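Local coordinates for protein nadph-flavin oxidoreductase (PDB 1BKJ) that catalyses the NADPH-dependent reduction of FMN to FMNH2, supplying reduced flavin to luciferase for bioluminescence, and works as a homodimer, at residues C80-Y83 with Q84-A87. Residues are numbered along the deposited sequence; the frame is centred on the assembly and turned at random.
Sequences CIDY and QRHA
D82 folds its carboxylate over the start of helix 84-89 and occupies backbone N-H groups that have no preceding helical turn to bond to. Its OD1 accepts from Q84 N, 2.8 Å from D82 OD1 and nearly in line with the CG-OD1 bond, and more weakly from R85, whose N lies 3.3 Å from OD1. The chi1 of -169°, with CG opposite the backbone N, carries the short aspartate arm forward to them. The other oxygen, OD2, is hydrogen-bonded by S47 OG and by Y181 OH of the second subunit. R85 adds charge alone: its NH1 stands 3.6 Å from OD2, a long salt bridge, with the oxygen over one guanidinium face. NH1 bonds S47 OG weakly, so the serine links aspartate and arginine, while NH2 takes the carbonyls of Q44 and V46; several donors on a long arm suit this place. Y83 sits at the N-cap position; A87 N lies 3.1 Å from Y83 O, an i to i+4 helical bond, and the tyrosine is long enough for its hydroxyl to reach L100 O. H86 turns the edge of its flat ring toward the strand end, CE1 lying 3.4 Å from D82 O, and offers NE2 to L43 O. The two rings meet obliquely, planes 40° apart, and both side chains pack on L220 of the second subunit. Q84 extends its amide to E147 O. The D82 OD1 to Q84 N bond closes an Asx turn, here joining strand 75-82 of the nitroreductase-family sheet to a short helix at the dimer interface.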
loop_
_atom_site.group_PDB
_atom_site.type_symbol
_atom_site.label_atom_id
_atom_site.label_comp_id
_atom_site.label_asym_id
_atom_site.label_seq_id
_atom_site.Cartn_x
_atom_site.Cartn_y
_atom_site.Cartn_z
ATOM N N CYS A 80 0.571 7.991 -8.275
ATOM C CA CYS A 80 0.074 9.231 -7.709
ATOM C C CYS A 80 -1.308 9.135 -7.086
ATOM O O CYS A 80 -2.168 8.397 -7.578
ATOM C CB CYS A 80 -0.031 10.302 -8.819
ATOM S SG CYS A 80 1.425 10.578 -9.841
ATOM N N ILE A 81 -1.519 9.937 -6.033
ATOM C CA ILE A 81 -2.837 10.072 -5.379
ATOM C C ILE A 81 -3.593 10.977 -6.363
ATOM O O ILE A 81 -3.019 11.944 -6.877
ATOM C CB ILE A 81 -2.773 10.822 -4.001
ATOM C CG1 ILE A 81 -1.955 10.027 -2.984
ATOM C CG2 ILE A 81 -4.197 11.073 -3.472
ATOM C CD1 ILE A 81 -1.686 10.743 -1.686
ATOM N N ASP A 82 -4.852 10.654 -6.643
ATOM C CA ASP A 82 -5.629 11.449 -7.579
ATOM C C ASP A 82 -7.091 11.640 -7.172
ATOM O O ASP A 82 -7.902 10.722 -7.289
ATOM C CB ASP A 82 -5.560 10.801 -8.973
ATOM C CG ASP A 82 -6.117 11.689 -10.092
ATOM O OD1 ASP A 82 -6.765 12.720 -9.831
ATOM O OD2 ASP A 82 -5.921 11.333 -11.268
ATOM N N TYR A 83 -7.407 12.846 -6.707
ATOM C CA TYR A 83 -8.786 13.212 -6.381
ATOM C C TYR A 83 -9.246 14.284 -7.374
ATOM O O TYR A 83 -10.316 14.873 -7.212
ATOM C CB TYR A 83 -8.939 13.685 -4.943
ATOM C CG TYR A 83 -8.868 12.564 -3.933
ATOM C CD1 TYR A 83 -10.016 11.800 -3.618
ATOM C CD2 TYR A 83 -7.648 12.235 -3.302
ATOM C CE1 TYR A 83 -9.947 10.728 -2.700
ATOM C CE2 TYR A 83 -7.562 11.159 -2.384
ATOM C CZ TYR A 83 -8.708 10.412 -2.091
ATOM O OH TYR A 83 -8.605 9.328 -1.245
ATOM N N GLN A 84 -8.448 14.517 -8.421
ATOM C CA GLN A 84 -8.817 15.473 -9.453
ATOM C C GLN A 84 -9.901 14.883 -10.361
ATOM O O GLN A 84 -10.739 15.624 -10.867
ATOM C CB GLN A 84 -7.603 15.952 -10.266
ATOM C CG GLN A 84 -7.913 17.062 -11.324
ATOM C CD GLN A 84 -8.669 18.264 -10.766
ATOM O OE1 GLN A 84 -9.624 18.734 -11.381
ATOM N NE2 GLN A 84 -8.273 18.739 -9.592
ATOM N N ARG A 85 -9.910 13.559 -10.532
ATOM C CA ARG A 85 -10.953 12.901 -11.329
ATOM C C ARG A 85 -12.315 13.184 -10.704
ATOM O O ARG A 85 -13.242 13.637 -11.380
ATOM C CB ARG A 85 -10.751 11.386 -11.381
ATOM C CG ARG A 85 -9.942 10.913 -12.560
ATOM C CD ARG A 85 -10.092 9.407 -12.768
ATOM N NE ARG A 85 -9.569 8.616 -11.660
ATOM C CZ ARG A 85 -8.334 8.117 -11.587
ATOM N NH1 ARG A 85 -7.447 8.318 -12.562
ATOM N NH2 ARG A 85 -7.998 7.372 -10.544
ATOM N N HIS A 86 -12.363 13.049 -9.383
ATOM C CA HIS A 86 -13.575 13.262 -8.600
ATOM C C HIS A 86 -14.018 14.716 -8.586
ATOM O O HIS A 86 -15.216 15.003 -8.728
ATOM C CB HIS A 86 -13.358 12.767 -7.176
ATOM C CG HIS A 86 -12.778 11.389 -7.110
ATOM N ND1 HIS A 86 -11.422 11.152 -7.235
ATOM C CD2 HIS A 86 -13.361 10.178 -6.961
ATOM C CE1 HIS A 86 -11.199 9.855 -7.164
ATOM N NE2 HIS A 86 -12.362 9.240 -6.997
ATOM N N ALA A 87 -13.035 15.620 -8.470
ATOM C CA ALA A 87 -13.257 17.066 -8.459
ATOM C C ALA A 87 -13.748 17.592 -9.812
ATOM O O ALA A 87 -14.462 18.601 -9.869
ATOM C CB ALA A 87 -11.999 17.787 -8.030
#